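Local coordinates for putative short-chain dehydrogenase/reductase (Corynebacterium glutamicum, PDB 3E9N), which is probably an oxidoreductase of the short-chain dehydrogenase/reductase family, and may act as an acetoacetyl-CoA reductase, though its true substrate is uncertain, at residues A[56-61]-A[103-108]; A[8-13]-A[19-24]; A[126-131]-A[158-163]. One frame throughout, in Å; residues are numbered along the deposited sequence.

Contact 1. Residues A[56-61]-A[103-108]; sequences DIVKEV and LDLNVI
Leu105 extends its side chain with CG trans to the backbone N (chi1 -173°), and the second torsion of 59° turns CD1 out toward Ile57 and Val58. This methyl is the main apolar link between two helices of a Rossmann-type fold, helix 57-63 and the long helix 95-124. Leu105 CD1 meets Ile57 CG2 at 3.6 Å. Leu105 CD1 also lies 3.8 Å from Val58 CG2, so the one methyl touches two successive residues of the shorter helix. Leu105 crosses both Ile57 and Val58 at about a right angle. Val58 and Leu105 are the backbone neighbours here, with CA atoms 6.1 Å apart. The segment axes approach to 10.0 Å and make an angle of 62°.

The residues that touch are partly exposed, and no hydrogen bond joins the segments. Asp56 N-caps the shorter helix through a weak bond from Lys59 N to Asp56 OD1. Glu60 OE1 takes a firmer bond from Asp56 N (2.9 Å) and is met from above its carboxylate plane. Farther along, Val61 O accepts from Gln116 NE2 of the long helix. The second subunit packs on the long helix, its Ile108 against Leu103. The other Val58 methyl, CG1, lies beside the Asp104 carboxylate, 4.1 Å from OD1.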
loop_
_atom_site.group_PDB
_atom_site.type_symbol
_atom_site.label_atom_id
_atom_site.label_comp_id
_atom_site.label_asym_id
_atom_site.label_seq_id
_atom_site.Cartn_x
_atom_site.Cartn_y
_atom_site.Cartn_z
ATOM N N ASP A 56 17.632 28.046 -11.124
ATOM C CA ASP A 56 16.174 28.062 -11.128
ATOM C C ASP A 56 15.938 26.698 -11.770
ATOM O O ASP A 56 16.100 26.540 -12.973
ATOM C CB ASP A 56 15.714 29.215 -12.036
ATOM C CG ASP A 56 14.221 29.158 -12.407
ATOM O OD1 ASP A 56 13.565 28.101 -12.243
ATOM O OD2 ASP A 56 13.713 30.188 -12.922
ATOM N N ILE A 57 15.638 25.702 -10.950
ATOM C CA ILE A 57 15.812 24.329 -11.373
ATOM C C ILE A 57 14.750 23.863 -12.395
ATOM O O ILE A 57 15.067 23.209 -13.405
ATOM C CB ILE A 57 15.904 23.401 -10.159
ATOM C CG1 ILE A 57 16.398 22.038 -10.627
ATOM C CG2 ILE A 57 14.560 23.360 -9.404
ATOM C CD1 ILE A 57 16.634 21.055 -9.490
ATOM N N VAL A 58 13.504 24.258 -12.171
ATOM C CA VAL A 58 12.440 23.859 -13.099
ATOM C C VAL A 58 12.786 24.416 -14.486
ATOM O O VAL A 58 12.779 23.678 -15.491
ATOM C CB VAL A 58 11.059 24.429 -12.692
ATOM C CG1 VAL A 58 10.090 24.211 -13.801
ATOM C CG2 VAL A 58 10.559 23.852 -11.362
ATOM N N LYS A 59 13.117 25.709 -14.535
ATOM C CA LYS A 59 13.458 26.341 -15.791
ATOM C C LYS A 59 14.641 25.620 -16.449
ATOM O O LYS A 59 14.551 25.171 -17.610
ATOM C CB LYS A 59 13.711 27.843 -15.609
ATOM N N GLU A 60 15.740 25.479 -15.719
ATOM C CA GLU A 60 16.904 24.789 -16.279
ATOM C C GLU A 60 16.651 23.313 -16.651
ATOM O O GLU A 60 16.866 22.914 -17.806
ATOM C CB GLU A 60 18.161 25.032 -15.407
ATOM C CG GLU A 60 18.531 26.531 -15.395
ATOM C CD GLU A 60 19.351 26.994 -14.188
ATOM O OE1 GLU A 60 19.074 28.112 -13.659
ATOM O OE2 GLU A 60 20.279 26.254 -13.765
ATOM N N VAL A 61 16.124 22.505 -15.733
ATOM C CA VAL A 61 15.909 21.089 -16.080
ATOM C C VAL A 61 14.841 20.847 -17.164
ATOM O O VAL A 61 15.035 20.055 -18.095
ATOM C CB VAL A 61 15.607 20.240 -14.806
ATOM C CG1 VAL A 61 15.281 18.772 -15.148
ATOM C CG2 VAL A 61 16.784 20.333 -13.807
ATOM N N LEU A 103 3.803 19.639 -9.426
ATOM C CA LEU A 103 4.161 18.487 -10.237
ATOM C C LEU A 103 5.452 18.749 -10.938
ATOM O O LEU A 103 6.244 17.825 -11.097
ATOM C CB LEU A 103 3.103 18.161 -11.288
ATOM C CG LEU A 103 1.851 17.607 -10.638
ATOM C CD1 LEU A 103 0.763 17.292 -11.677
ATOM C CD2 LEU A 103 2.218 16.377 -9.838
ATOM N N ASP A 104 5.658 19.968 -11.430
ATOM C CA ASP A 104 6.909 20.274 -12.145
ATOM C C ASP A 104 8.084 19.998 -11.192
ATOM O O ASP A 104 8.998 19.228 -11.469
ATOM C CB ASP A 104 6.977 21.753 -12.561
ATOM C CG ASP A 104 6.278 22.030 -13.875
ATOM O OD1 ASP A 104 6.133 23.224 -14.233
ATOM O OD2 ASP A 104 5.852 21.058 -14.547
ATOM N N LEU A 105 8.017 20.621 -10.038
ATOM C CA LEU A 105 9.136 20.584 -9.146
ATOM C C LEU A 105 9.299 19.250 -8.411
ATOM O O LEU A 105 10.419 18.808 -8.263
ATOM C CB LEU A 105 9.041 21.730 -8.159
ATOM C CG LEU A 105 10.258 21.890 -7.264
ATOM C CD1 LEU A 105 11.492 22.110 -8.122
ATOM C CD2 LEU A 105 10.002 23.090 -6.330
ATOM N N ASN A 106 8.201 18.611 -7.971
ATOM C CA ASN A 106 8.294 17.376 -7.146
ATOM C C ASN A 106 8.390 16.050 -7.948
ATOM O O ASN A 106 8.801 15.004 -7.421
ATOM C CB ASN A 106 7.127 17.269 -6.167
ATOM C CG ASN A 106 6.974 18.495 -5.259
ATOM O OD1 ASN A 106 7.931 19.208 -4.990
ATOM N ND2 ASN A 106 5.749 18.699 -4.720
ATOM N N VAL A 107 7.994 16.087 -9.223
ATOM C CA VAL A 107 7.891 14.852 -9.988
ATOM C C VAL A 107 8.646 14.975 -11.309
ATOM O O VAL A 107 9.504 14.138 -11.601
ATOM C CB VAL A 107 6.424 14.504 -10.265
ATOM C CG1 VAL A 107 6.312 13.211 -11.037
ATOM C CG2 VAL A 107 5.637 14.421 -8.958
ATOM N N ILE A 108 8.367 16.008 -12.108
ATOM C CA ILE A 108 8.968 16.045 -13.447
ATOM C C ILE A 108 10.483 16.333 -13.438
ATOM O O ILE A 108 11.268 15.638 -14.061
ATOM C CB ILE A 108 8.181 16.925 -14.443
ATOM C CG1 ILE A 108 6.687 16.558 -14.437
ATOM C CG2 ILE A 108 8.760 16.715 -15.827
ATOM C CD1 ILE A 108 5.690 17.578 -15.159
#

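Contact 2. Residues A[8-13]-A[19-24]; sequences AVVTGA and IEIVKD
Ile19 O accepts a backbone bond of 3.0 Å from Lys23 N, an ordinary helical turn at the place where Ile19 meets Ala13. The two segments are the first strand and first helix of the Rossmann-type fold, in the unit strand 7-11, helix 16-25, strand 30-35. The turn between them carries the TGxxxGxG sequence motif of the short-chain dehydrogenases. In the family this turn binds the dinucleotide cofactor, so a similar role is likely here. Gly12 has a positive phi of 64°, and the chain bends there toward the helix.

Ala13 O lies 3.4 Å from Ile19 CG1. It is also near Ile19 N, but the angle is too poor for a hydrogen bond. No hydrogen bond joins the two segments, and apolar side chains hold the helix to the strand. Val10 points toward the helix and divides its methyls between two residues. With chi1 at 175°, its CG1 and CG2 fork toward successive helical side chains. Val10 CG2 meets Ile21 CG2 at 4.0 Å, while Val10 CG1 meets Val22 CG2 at 4.2 Å.

These side chains are buried, and their surroundings extend the same core. Val22 also packs on Val31 and Ala33 of strand 30-35, and Ile21 on Ile210 of helix 203-214. On the outer side of the helix, Lys23 NZ forms a salt bridge with Glu20 OE1 at 3.2 Å. It meets that oxygen on the syn side, tilted 29° out of the carboxylate plane. Asp24 is gripped by two arginines, Arg27 at OD1 and Arg211 at OD2. Closer to the turn, Val22 CG2 has a second apolar neighbour in Ala13 CB, 4.0 Å away.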
loop_
_atom_site.group_PDB
_atom_site.type_symbol
_atom_site.label_atom_id
_atom_site.label_comp_id
_atom_site.label_asym_id
_atom_site.label_seq_id
_atom_site.Cartn_x
_atom_site.Cartn_y
_atom_site.Cartn_z
ATOM N N ALA A 8 28.710 13.903 -6.001
ATOM C CA ALA A 8 27.363 14.045 -5.503
ATOM C C ALA A 8 26.699 15.246 -6.149
ATOM O O ALA A 8 27.343 16.294 -6.350
ATOM C CB ALA A 8 27.391 14.264 -3.974
ATOM N N VAL A 9 25.408 15.106 -6.463
ATOM C CA VAL A 9 24.571 16.255 -6.887
ATOM C C VAL A 9 23.339 16.335 -5.971
ATOM O O VAL A 9 22.632 15.351 -5.773
ATOM C CB VAL A 9 24.064 16.066 -8.334
ATOM C CG1 VAL A 9 23.083 17.189 -8.726
ATOM C CG2 VAL A 9 25.208 15.985 -9.288
ATOM N N VAL A 10 23.086 17.517 -5.423
ATOM C CA VAL A 10 22.015 17.707 -4.464
ATOM C C VAL A 10 21.216 18.935 -4.858
ATOM O O VAL A 10 21.780 20.047 -4.886
ATOM C CB VAL A 10 22.587 17.958 -3.049
ATOM C CG1 VAL A 10 21.469 18.281 -2.073
ATOM C CG2 VAL A 10 23.458 16.795 -2.570
ATOM N N THR A 11 19.921 18.734 -5.158
ATOM C CA THR A 11 18.974 19.820 -5.397
ATOM C C THR A 11 18.321 20.288 -4.101
ATOM O O THR A 11 18.340 19.603 -3.073
ATOM C CB THR A 11 17.883 19.462 -6.454
ATOM O OG1 THR A 11 17.031 18.402 -5.979
ATOM C CG2 THR A 11 18.508 19.062 -7.801
ATOM N N GLY A 12 17.765 21.494 -4.122
ATOM C CA GLY A 12 17.176 22.066 -2.912
ATOM C C GLY A 12 18.267 22.263 -1.876
ATOM O O GLY A 12 18.010 22.195 -0.660
ATOM N N ALA A 13 19.485 22.524 -2.348
ATOM C CA ALA A 13 20.652 22.547 -1.469
ATOM C C ALA A 13 20.646 23.672 -0.439
ATOM O O ALA A 13 21.456 23.633 0.518
ATOM C CB ALA A 13 21.936 22.603 -2.288
ATOM N N ILE A 19 20.971 21.704 3.041
ATOM C CA ILE A 19 22.165 22.146 3.756
ATOM C C ILE A 19 22.797 21.031 4.568
ATOM O O ILE A 19 24.018 20.790 4.457
ATOM C CB ILE A 19 21.877 23.360 4.666
ATOM C CG1 ILE A 19 21.594 24.608 3.795
ATOM C CG2 ILE A 19 23.061 23.622 5.658
ATOM C CD1 ILE A 19 20.750 25.712 4.511
ATOM N N GLU A 20 21.998 20.340 5.390
ATOM C CA GLU A 20 22.547 19.234 6.174
ATOM C C GLU A 20 23.051 18.100 5.265
ATOM O O GLU A 20 24.062 17.462 5.566
ATOM C CB GLU A 20 21.552 18.707 7.224
ATOM C CG GLU A 20 21.116 19.703 8.303
ATOM C CD GLU A 20 22.276 20.240 9.103
ATOM O OE1 GLU A 20 22.256 21.443 9.417
ATOM O OE2 GLU A 20 23.243 19.494 9.385
ATOM N N ILE A 21 22.358 17.843 4.160
ATOM C CA ILE A 21 22.785 16.781 3.239
ATOM C C ILE A 21 24.125 17.171 2.574
ATOM O O ILE A 21 25.049 16.353 2.459
ATOM C CB ILE A 21 21.704 16.471 2.164
ATOM C CG1 ILE A 21 20.471 15.867 2.858
ATOM C CG2 ILE A 21 22.279 15.587 1.050
ATOM C CD1 ILE A 21 19.185 15.820 2.005
ATOM N N VAL A 22 24.254 18.431 2.176
ATOM C CA VAL A 22 25.527 18.859 1.572
ATOM C C VAL A 22 26.684 18.731 2.553
ATOM O O VAL A 22 27.760 18.236 2.179
ATOM C CB VAL A 22 25.489 20.306 1.015
ATOM C CG1 VAL A 22 26.904 20.759 0.722
ATOM C CG2 VAL A 22 24.608 20.381 -0.248
ATOM N N LYS A 23 26.475 19.163 3.804
ATOM C CA LYS A 23 27.563 19.061 4.794
ATOM C C LYS A 23 27.934 17.595 4.994
ATOM O O LYS A 23 29.108 17.280 5.126
ATOM C CB LYS A 23 27.226 19.744 6.143
ATOM C CG LYS A 23 26.541 21.099 6.025
ATOM C CD LYS A 23 26.681 22.058 7.253
ATOM C CE LYS A 23 26.222 21.376 8.549
ATOM N NZ LYS A 23 25.375 22.266 9.426
ATOM N N ASP A 24 26.960 16.684 4.988
ATOM C CA ASP A 24 27.292 15.269 5.258
ATOM C C ASP A 24 28.090 14.645 4.130
ATOM O O ASP A 24 29.103 14.003 4.377
ATOM C CB ASP A 24 26.047 14.410 5.528
ATOM C CG ASP A 24 26.386 12.953 5.772
ATOM O OD1 ASP A 24 26.702 12.639 6.913
ATOM O OD2 ASP A 24 26.348 12.088 4.862
#

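Contact 3. Residues A[126-131]-A[158-163]; sequences GCVIYI and DAFRKE
The Tyr130 ring meets Phe160 CD2 at its edge, near its own plane. The hydroxyl end makes the closest approach, with Tyr130 OH 3.4 Å from Phe160 CD2. Seen from the phenylalanine, that oxygen comes in obliquely. Val128 CG2 lies at the edge of the Phe160 ring, 4.0 Å from CE2. The Phe160 side chain crosses those of both Val128 and Tyr130 at about a right angle. Its chi1 of -173° carries the ring off the helix toward the strand. All three residues are buried, and no hydrogen bond joins the segments.

Nearby, the ring of His81 meets that of Tyr130, their planes about 20° apart. Helix 95-124 packs on Val128 and Tyr130 as well, and Thr144 of the second subunit packs on Phe160. Within the helix, Arg161 NH1 bonds Asp158 OD1 at 2.7 Å, a salt bridge in the guanidinium plane that meets the carboxylate oxygen on its anti side, somewhat out of the carboxylate plane. Arg161 NE donates to Val171 O, which ties this side chain to the next strand. Strand 127-131, helix 144-164 and strand 170-176 together form a beta-alpha-beta crossover of the parallel Rossmann-type sheet.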
loop_
_atom_site.group_PDB
_atom_site.type_symbol
_atom_site.label_atom_id
_atom_site.label_comp_id
_atom_site.label_asym_id
_atom_site.label_seq_id
_atom_site.Cartn_x
_atom_site.Cartn_y
_atom_site.Cartn_z
ATOM N N GLY A 126 25.610 4.715 -9.537
ATOM C CA GLY A 126 25.270 5.620 -8.446
ATOM C C GLY A 126 23.961 5.336 -7.731
ATOM O O GLY A 126 23.192 4.408 -8.069
ATOM N N CYS A 127 23.701 6.152 -6.726
ATOM C CA CYS A 127 22.478 6.063 -5.936
ATOM C C CYS A 127 21.649 7.299 -6.184
ATOM O O CYS A 127 22.188 8.412 -6.097
ATOM C CB CYS A 127 22.821 6.086 -4.456
ATOM S SG CYS A 127 23.703 4.691 -3.943
ATOM N N VAL A 128 20.362 7.105 -6.464
ATOM C CA VAL A 128 19.421 8.192 -6.643
ATOM C C VAL A 128 18.452 8.156 -5.456
ATOM O O VAL A 128 17.786 7.161 -5.205
ATOM C CB VAL A 128 18.625 8.094 -8.013
ATOM C CG1 VAL A 128 17.619 9.272 -8.161
ATOM C CG2 VAL A 128 19.567 8.119 -9.172
ATOM N N ILE A 129 18.394 9.241 -4.703
ATOM C CA ILE A 129 17.541 9.263 -3.564
ATOM C C ILE A 129 16.502 10.350 -3.720
ATOM O O ILE A 129 16.858 11.492 -3.988
ATOM C CB ILE A 129 18.336 9.478 -2.282
ATOM C CG1 ILE A 129 19.267 8.274 -2.058
ATOM C CG2 ILE A 129 17.358 9.635 -1.099
ATOM C CD1 ILE A 129 20.540 8.597 -1.352
ATOM N N TYR A 130 15.227 9.997 -3.576
ATOM C CA TYR A 130 14.121 10.983 -3.614
ATOM C C TYR A 130 13.662 11.297 -2.200
ATOM O O TYR A 130 13.564 10.366 -1.376
ATOM C CB TYR A 130 12.948 10.428 -4.411
ATOM C CG TYR A 130 13.270 10.000 -5.842
ATOM C CD1 TYR A 130 13.250 10.907 -6.873
ATOM C CD2 TYR A 130 13.562 8.659 -6.155
ATOM C CE1 TYR A 130 13.529 10.489 -8.185
ATOM C CE2 TYR A 130 13.840 8.237 -7.447
ATOM C CZ TYR A 130 13.814 9.146 -8.450
ATOM O OH TYR A 130 14.131 8.762 -9.739
ATOM N N ILE A 131 13.451 12.585 -1.885
ATOM C CA ILE A 131 12.864 12.962 -0.620
ATOM C C ILE A 131 11.431 13.226 -0.902
ATOM O O ILE A 131 11.117 14.186 -1.598
ATOM C CB ILE A 131 13.415 14.247 -0.049
ATOM C CG1 ILE A 131 14.933 14.229 -0.051
ATOM C CG2 ILE A 131 12.941 14.429 1.404
ATOM C CD1 ILE A 131 15.482 13.398 0.987
ATOM N N ASP A 158 9.792 3.846 -7.806
ATOM C CA ASP A 158 9.683 2.392 -7.962
ATOM C C ASP A 158 9.866 1.895 -9.380
ATOM O O ASP A 158 10.434 0.830 -9.574
ATOM C CB ASP A 158 8.342 1.851 -7.369
ATOM C CG ASP A 158 8.251 2.033 -5.821
ATOM O OD1 ASP A 158 9.322 2.134 -5.169
ATOM O OD2 ASP A 158 7.133 2.116 -5.243
ATOM N N ALA A 159 9.356 2.615 -10.375
ATOM C CA ALA A 159 9.451 2.105 -11.774
ATOM C C ALA A 159 10.857 2.368 -12.340
ATOM O O ALA A 159 11.393 1.588 -13.144
ATOM C CB ALA A 159 8.438 2.726 -12.658
ATOM N N PHE A 160 11.425 3.477 -11.897
ATOM C CA PHE A 160 12.788 3.850 -12.218
ATOM C C PHE A 160 13.760 2.800 -11.662
ATOM O O PHE A 160 14.649 2.291 -12.387
ATOM C CB PHE A 160 13.086 5.235 -11.619
ATOM C CG PHE A 160 14.408 5.794 -12.029
ATOM C CD1 PHE A 160 14.639 6.147 -13.343
ATOM C CD2 PHE A 160 15.433 5.955 -11.101
ATOM C CE1 PHE A 160 15.881 6.661 -13.723
ATOM C CE2 PHE A 160 16.675 6.479 -11.475
ATOM C CZ PHE A 160 16.908 6.841 -12.773
ATOM N N ARG A 161 13.602 2.500 -10.368
ATOM C CA ARG A 161 14.363 1.422 -9.724
ATOM C C ARG A 161 14.351 0.154 -10.543
ATOM O O ARG A 161 15.410 -0.411 -10.775
ATOM C CB ARG A 161 13.875 1.140 -8.279
ATOM C CG ARG A 161 14.600 -0.032 -7.591
ATOM C CD ARG A 161 14.068 -0.310 -6.218
ATOM N NE ARG A 161 14.113 0.888 -5.384
ATOM C CZ ARG A 161 13.028 1.575 -5.039
ATOM N NH1 ARG A 161 11.820 1.153 -5.458
ATOM N NH2 ARG A 161 13.137 2.645 -4.247
ATOM N N LYS A 162 13.176 -0.270 -11.008
ATOM C CA LYS A 162 13.071 -1.521 -11.790
ATOM C C LYS A 162 13.715 -1.368 -13.148
ATOM O O LYS A 162 14.340 -2.299 -13.641
ATOM C CB LYS A 162 11.617 -1.969 -12.019
ATOM C CG LYS A 162 10.751 -2.214 -10.766
ATOM C CD LYS A 162 9.219 -2.204 -11.141
ATOM C CE LYS A 162 8.738 -0.774 -11.612
ATOM N NZ LYS A 162 7.233 -0.474 -11.599
ATOM N N GLU A 163 13.541 -0.209 -13.775
ATOM C CA GLU A 163 14.230 0.059 -15.019
ATOM C C GLU A 163 15.761 0.000 -14.888
ATOM O O GLU A 163 16.436 -0.402 -15.821
ATOM C CB GLU A 163 13.832 1.423 -15.567
ATOM C CG GLU A 163 12.633 1.415 -16.490
ATOM C CD GLU A 163 12.344 2.789 -17.081
ATOM O OE1 GLU A 163 12.966 3.786 -16.647
ATOM O OE2 GLU A 163 11.479 2.890 -17.986
#

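Overall arrangement
From the N terminus, contact 2 comes first and closes the short turn between strand 7-11 and helix 16-25. Contact 1 follows and closes a longer loop, from helix 57-63 through strand 78-81 to helix 95-124. Contact 3 closes last, joining strand 127-131 to helix 144-164. The three lie in series, so none nests in or crosses another. Contacts 2 and 3 reach the same parallel sheet, on opposite sides of the chain's centre. Contact 1 touches contact 2, where Ile57 CD1 packs on Thr11 CG2. Helix 95-124 leads straight into the strand of contact 3. Contacts 1 and 3 also both touch the second subunit.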